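CELL WALL surface anchor family protein (Streptococcus pneumoniae, PDB 2WW8) serves as the adhesin of the pneumococcal pilus, recognising host cells, probably through the integrin-like, metal-binding domain of its elongated multidomain chain. Local coordinates at residues E288-D301 and G489-L501. Sequence-based numbering, arbitrary orientation.
Sequences EKGVADKNGKRLND and GGYIWLNWRESIL
Ala292 and Asn495 form an antiparallel hydrogen-bonded pair that joins a beta hairpin, whose arms 284-292 and 298-299 are linked through a type I turn from Asp293 to Gly296, to strand 489-496. Ala292 N gives to Asn495 O at 3.0 Å, and Asn495 N returns a bond of 2.9 Å to Ala292 O. Beside that pair, a water accepts from Lys294 N and donates to Trp493 O, bridging the backbones. These links belong to an antiparallel sheet separate from the five-stranded parallel sheet of the probably integrin-like domain.

Branched apolar residues suit the buried positions of Val291, Leu299 and Leu494, where methyls pack without needing polar partners. Val291 CG2 meets Leu494 CD2 at 3.8 Å; Leu299 CD2 touches the same methyl, the two leucine side chains crossing at about a right angle. At the hairpin turn, the methylenes of Lys294 run alongside Trp493, CD against CB, which suits a long chain in an exposed place.

Two arginines dominate the polar end. The extended chain of Arg497 brings NH1 to Gly290 O at 3.1 Å, in the carbonyl plane and on a lone pair; Asp444 forms a salt bridge with the same nitrogen. Ile500 CD1 lies over one guanidinium face and Lys289 N over the opposite one. Arg298 is bent at chi2 and chi3 (-88° and -78°), and a methylene, not the second guanidinium, lies over its face: Arg497 CD sits 3.3 Å from Arg298 CZ. Arg298 NH1 and NH2 both grip Lys289 O, while NH2 also makes a salt bridge with Glu288 OE1. That oxygen, 4.1 Å from Arg497 NE and well out of its guanidinium plane, probably eases the nearby like charges only at longer range. One water accepts from Arg497 NE at 2.8 Å while donating to Glu288 OE1 and Ser499 OG.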
loop_
_atom_site.group_PDB
_atom_site.type_symbol
_atom_site.label_atom_id
_atom_site.label_comp_id
_atom_site.label_asym_id
_atom_site.label_seq_id
_atom_site.Cartn_x
_atom_site.Cartn_y
_atom_site.Cartn_z
ATOM N N GLU A 288 -17.135 -16.292 50.273
ATOM C CA GLU A 288 -17.218 -15.918 51.662
ATOM C C GLU A 288 -15.924 -15.351 52.181
ATOM O O GLU A 288 -14.821 -15.750 51.756
ATOM C CB GLU A 288 -17.640 -17.071 52.570
ATOM C CG GLU A 288 -19.093 -17.453 52.454
ATOM C CD GLU A 288 -19.463 -18.498 53.529
ATOM O OE1 GLU A 288 -18.919 -18.460 54.666
ATOM O OE2 GLU A 288 -20.308 -19.368 53.251
ATOM N N LYS A 289 -16.076 -14.432 53.138
ATOM C CA LYS A 289 -14.919 -13.806 53.758
ATOM C C LYS A 289 -15.147 -13.645 55.267
ATOM O O LYS A 289 -16.264 -13.872 55.738
ATOM C CB LYS A 289 -14.771 -12.412 53.155
ATOM C CG LYS A 289 -14.358 -12.402 51.705
ATOM C CD LYS A 289 -12.966 -12.896 51.465
ATOM C CE LYS A 289 -12.817 -13.006 49.943
ATOM N NZ LYS A 289 -11.363 -13.299 49.576
ATOM N N GLY A 290 -14.090 -13.304 56.005
ATOM C CA GLY A 290 -14.260 -12.971 57.409
ATOM C C GLY A 290 -13.704 -14.090 58.286
ATOM O O GLY A 290 -13.231 -15.171 57.831
ATOM N N VAL A 291 -13.771 -13.772 59.568
ATOM C CA VAL A 291 -13.262 -14.629 60.646
ATOM C C VAL A 291 -14.455 -15.067 61.489
ATOM O O VAL A 291 -15.594 -15.022 61.020
ATOM C CB VAL A 291 -12.219 -13.889 61.431
ATOM C CG1 VAL A 291 -10.962 -13.747 60.563
ATOM C CG2 VAL A 291 -12.779 -12.534 62.006
ATOM N N ALA A 292 -14.198 -15.565 62.694
ATOM C CA ALA A 292 -15.304 -16.069 63.492
ATOM C C ALA A 292 -14.984 -15.804 64.968
ATOM O O ALA A 292 -13.818 -15.643 65.320
ATOM C CB ALA A 292 -15.491 -17.587 63.229
ATOM N N ASP A 293 -15.992 -15.789 65.826
ATOM C CA ASP A 293 -15.675 -15.710 67.233
ATOM C C ASP A 293 -15.385 -17.137 67.745
ATOM O O ASP A 293 -15.384 -18.104 66.973
ATOM C CB ASP A 293 -16.783 -15.035 68.054
ATOM C CG ASP A 293 -18.085 -15.851 68.182
ATOM O OD1 ASP A 293 -18.131 -17.043 67.789
ATOM O OD2 ASP A 293 -19.054 -15.243 68.705
ATOM N N LYS A 294 -15.105 -17.274 69.039
ATOM C CA LYS A 294 -14.745 -18.616 69.527
ATOM C C LYS A 294 -15.863 -19.706 69.490
ATOM O O LYS A 294 -15.534 -20.872 69.647
ATOM C CB LYS A 294 -14.116 -18.540 70.931
ATOM C CG LYS A 294 -12.692 -17.910 70.954
ATOM C CD LYS A 294 -12.275 -17.417 72.396
ATOM C CE LYS A 294 -11.626 -18.459 73.365
ATOM N NZ LYS A 294 -10.511 -19.160 72.663
ATOM N N ASN A 295 -17.142 -19.354 69.337
ATOM C CA ASN A 295 -18.215 -20.338 69.115
ATOM C C ASN A 295 -18.489 -20.560 67.619
ATOM O O ASN A 295 -19.494 -21.197 67.263
ATOM C CB ASN A 295 -19.496 -19.839 69.764
ATOM C CG ASN A 295 -19.298 -19.473 71.207
ATOM O OD1 ASN A 295 -18.677 -20.228 71.953
ATOM N ND2 ASN A 295 -19.841 -18.327 71.635
ATOM N N GLY A 296 -17.635 -20.016 66.760
ATOM C CA GLY A 296 -17.767 -20.074 65.311
ATOM C C GLY A 296 -18.761 -19.152 64.600
ATOM O O GLY A 296 -19.018 -19.301 63.414
ATOM N N LYS A 297 -19.304 -18.164 65.295
ATOM C CA LYS A 297 -20.215 -17.210 64.710
ATOM C C LYS A 297 -19.374 -16.267 63.853
ATOM O O LYS A 297 -18.318 -15.739 64.231
ATOM C CB LYS A 297 -20.985 -16.610 65.867
ATOM C CG LYS A 297 -21.587 -15.274 65.736
ATOM C CD LYS A 297 -22.852 -15.297 65.012
ATOM C CE LYS A 297 -23.752 -14.188 65.538
ATOM N NZ LYS A 297 -24.992 -14.405 64.678
ATOM N N ARG A 298 -19.829 -16.136 62.615
ATOM C CA ARG A 298 -19.017 -15.507 61.573
ATOM C C ARG A 298 -19.095 -13.976 61.653
ATOM O O ARG A 298 -20.129 -13.413 62.039
ATOM C CB ARG A 298 -19.523 -16.021 60.215
ATOM C CG ARG A 298 -19.250 -17.519 60.049
ATOM C CD ARG A 298 -17.868 -17.665 59.465
ATOM N NE ARG A 298 -18.074 -17.346 58.053
ATOM C CZ ARG A 298 -17.626 -16.271 57.409
ATOM N NH1 ARG A 298 -16.875 -15.325 58.016
ATOM N NH2 ARG A 298 -17.955 -16.178 56.119
ATOM N N LEU A 299 -18.025 -13.299 61.259
ATOM C CA LEU A 299 -18.055 -11.829 61.240
ATOM C C LEU A 299 -16.965 -11.320 60.311
ATOM O O LEU A 299 -15.940 -11.967 60.186
ATOM C CB LEU A 299 -17.882 -11.192 62.614
ATOM C CG LEU A 299 -16.509 -11.100 63.273
ATOM C CD1 LEU A 299 -16.383 -9.900 64.181
ATOM C CD2 LEU A 299 -16.323 -12.388 64.101
ATOM N N ASN A 300 -17.218 -10.212 59.628
ATOM C CA ASN A 300 -16.202 -9.666 58.750
ATOM C C ASN A 300 -15.524 -8.561 59.572
ATOM O O ASN A 300 -16.173 -7.563 59.917
ATOM C CB ASN A 300 -16.836 -9.102 57.452
ATOM C CG ASN A 300 -15.808 -8.749 56.416
ATOM O OD1 ASN A 300 -14.649 -8.470 56.782
ATOM N ND2 ASN A 300 -16.219 -8.744 55.124
ATOM N N ASP A 301 -14.240 -8.744 59.892
ATOM C CA ASP A 301 -13.489 -7.736 60.625
ATOM C C ASP A 301 -12.907 -6.622 59.751
ATOM O O ASP A 301 -12.157 -5.788 60.256
ATOM C CB ASP A 301 -12.325 -8.394 61.375
ATOM C CG ASP A 301 -11.428 -9.220 60.454
ATOM O OD1 ASP A 301 -11.835 -9.839 59.418
ATOM O OD2 ASP A 301 -10.257 -9.314 60.839
ATOM N N GLY A 489 -17.908 -0.814 76.766
ATOM C CA GLY A 489 -17.773 -1.527 75.526
ATOM C C GLY A 489 -16.979 -2.780 75.835
ATOM O O GLY A 489 -16.924 -3.183 76.992
ATOM N N GLY A 490 -16.368 -3.390 74.817
ATOM C CA GLY A 490 -15.643 -4.651 74.998
ATOM C C GLY A 490 -14.929 -5.116 73.742
ATOM O O GLY A 490 -14.441 -4.299 72.952
ATOM N N TYR A 491 -14.859 -6.436 73.563
ATOM C CA TYR A 491 -14.055 -7.032 72.508
ATOM C C TYR A 491 -14.571 -8.480 72.258
ATOM O O TYR A 491 -15.274 -9.032 73.101
ATOM C CB TYR A 491 -12.554 -6.952 72.860
ATOM C CG TYR A 491 -12.142 -7.706 74.101
ATOM C CD1 TYR A 491 -12.134 -7.094 75.358
ATOM C CD2 TYR A 491 -11.740 -9.041 74.020
ATOM C CE1 TYR A 491 -11.743 -7.791 76.509
ATOM C CE2 TYR A 491 -11.371 -9.750 75.159
ATOM C CZ TYR A 491 -11.364 -9.137 76.375
ATOM O OH TYR A 491 -10.988 -9.942 77.446
ATOM N N ILE A 492 -14.255 -9.020 71.083
ATOM C CA ILE A 492 -14.627 -10.335 70.634
ATOM C C ILE A 492 -13.310 -11.002 70.207
ATOM O O ILE A 492 -12.650 -10.516 69.269
ATOM C CB ILE A 492 -15.615 -10.288 69.410
ATOM C CG1 ILE A 492 -16.942 -9.608 69.823
ATOM C CG2 ILE A 492 -15.804 -11.747 68.879
ATOM C CD1 ILE A 492 -17.891 -9.269 68.610
ATOM N N TRP A 493 -12.933 -12.066 70.916
ATOM C CA TRP A 493 -11.720 -12.769 70.483
ATOM C C TRP A 493 -11.917 -13.359 69.108
ATOM O O TRP A 493 -12.959 -13.987 68.857
ATOM C CB TRP A 493 -11.418 -13.938 71.421
ATOM C CG TRP A 493 -10.946 -13.550 72.800
ATOM C CD1 TRP A 493 -11.558 -13.870 73.996
ATOM C CD2 TRP A 493 -9.765 -12.803 73.136
ATOM N NE1 TRP A 493 -10.824 -13.363 75.034
ATOM C CE2 TRP A 493 -9.731 -12.693 74.540
ATOM C CE3 TRP A 493 -8.754 -12.204 72.387
ATOM C CZ2 TRP A 493 -8.695 -12.027 75.225
ATOM C CZ3 TRP A 493 -7.705 -11.538 73.065
ATOM C CH2 TRP A 493 -7.692 -11.454 74.484
ATOM N N LEU A 494 -10.928 -13.191 68.223
ATOM C CA LEU A 494 -11.012 -13.704 66.870
ATOM C C LEU A 494 -10.288 -15.025 66.581
ATOM O O LEU A 494 -9.145 -15.226 67.036
ATOM C CB LEU A 494 -10.490 -12.676 65.856
ATOM C CG LEU A 494 -11.110 -11.276 65.913
ATOM C CD1 LEU A 494 -10.361 -10.308 65.011
ATOM C CD2 LEU A 494 -12.656 -11.304 65.648
ATOM N N ASN A 495 -10.931 -15.842 65.753
ATOM C CA ASN A 495 -10.356 -17.111 65.313
ATOM C C ASN A 495 -10.505 -17.112 63.800
ATOM O O ASN A 495 -11.423 -16.472 63.254
ATOM C CB ASN A 495 -11.127 -18.346 65.826
ATOM C CG ASN A 495 -10.803 -18.746 67.244
ATOM O OD1 ASN A 495 -9.959 -18.182 67.937
ATOM N ND2 ASN A 495 -11.497 -19.787 67.688
ATOM N N TRP A 496 -9.608 -17.814 63.093
ATOM C CA TRP A 496 -9.876 -18.045 61.642
ATOM C C TRP A 496 -11.154 -18.939 61.474
ATOM O O TRP A 496 -11.388 -19.849 62.300
ATOM C CB TRP A 496 -8.682 -18.831 61.033
ATOM C CG TRP A 496 -7.427 -18.103 61.188
ATOM C CD1 TRP A 496 -6.397 -18.413 62.026
ATOM C CD2 TRP A 496 -7.043 -16.891 60.505
ATOM N NE1 TRP A 496 -5.419 -17.469 61.935
ATOM C CE2 TRP A 496 -5.776 -16.536 60.994
ATOM C CE3 TRP A 496 -7.655 -16.082 59.533
ATOM C CZ2 TRP A 496 -5.079 -15.400 60.556
ATOM C CZ3 TRP A 496 -6.971 -14.953 59.089
ATOM C CH2 TRP A 496 -5.692 -14.628 59.605
ATOM N N ARG A 497 -11.993 -18.687 60.472
ATOM C CA ARG A 497 -13.168 -19.538 60.232
ATOM C C ARG A 497 -12.778 -20.956 59.774
ATOM O O ARG A 497 -11.663 -21.153 59.233
ATOM C CB ARG A 497 -14.169 -18.819 59.287
ATOM C CG ARG A 497 -13.852 -18.907 57.822
ATOM C CD ARG A 497 -14.923 -18.147 57.009
ATOM N NE ARG A 497 -14.875 -18.430 55.575
ATOM C CZ ARG A 497 -14.162 -17.731 54.702
ATOM N NH1 ARG A 497 -13.414 -16.716 55.129
ATOM N NH2 ARG A 497 -14.150 -18.076 53.408
ATOM N N GLU A 498 -13.657 -21.926 60.087
ATOM C CA GLU A 498 -13.407 -23.324 59.862
ATOM C C GLU A 498 -12.772 -23.586 58.472
ATOM O O GLU A 498 -11.813 -24.309 58.362
ATOM C CB GLU A 498 -14.705 -24.131 59.924
ATOM C CG GLU A 498 -14.401 -25.620 60.035
ATOM C CD GLU A 498 -14.129 -26.306 58.658
ATOM O OE1 GLU A 498 -14.692 -25.804 57.649
ATOM O OE2 GLU A 498 -13.378 -27.333 58.525
ATOM N N SER A 499 -13.346 -23.021 57.425
ATOM C CA SER A 499 -12.904 -23.363 56.062
ATOM C C SER A 499 -11.484 -22.901 55.691
ATOM O O SER A 499 -10.981 -23.307 54.658
ATOM C CB SER A 499 -13.954 -22.857 55.080
ATOM O OG SER A 499 -13.786 -21.468 54.949
ATOM N N ILE A 500 -10.827 -22.112 56.557
ATOM C CA ILE A 500 -9.475 -21.605 56.352
ATOM C C ILE A 500 -8.472 -22.493 57.088
ATOM O O ILE A 500 -7.280 -22.412 56.813
ATOM C CB ILE A 500 -9.376 -20.151 56.930
ATOM C CG1 ILE A 500 -10.378 -19.173 56.298
ATOM C CG2 ILE A 500 -8.020 -19.528 56.788
ATOM C CD1 ILE A 500 -10.594 -19.215 54.825
ATOM N N LEU A 501 -8.941 -23.291 58.060
ATOM C CA LEU A 501 -8.088 -24.126 58.870
ATOM C C LEU A 501 -7.739 -25.455 58.195
ATOM O O LEU A 501 -8.289 -25.798 57.151
ATOM C CB LEU A 501 -8.862 -24.473 60.166
ATOM C CG LEU A 501 -9.291 -23.236 61.005
ATOM C CD1 LEU A 501 -10.226 -23.660 62.178
ATOM C CD2 LEU A 501 -8.108 -22.452 61.550
HETATM O O HOH W 1 -16.543 -20.560 54.924
HETATM O O HOH W 2 -10.923 -16.607 58.520
HETATM O O HOH W 3 -14.748 -15.059 70.558
#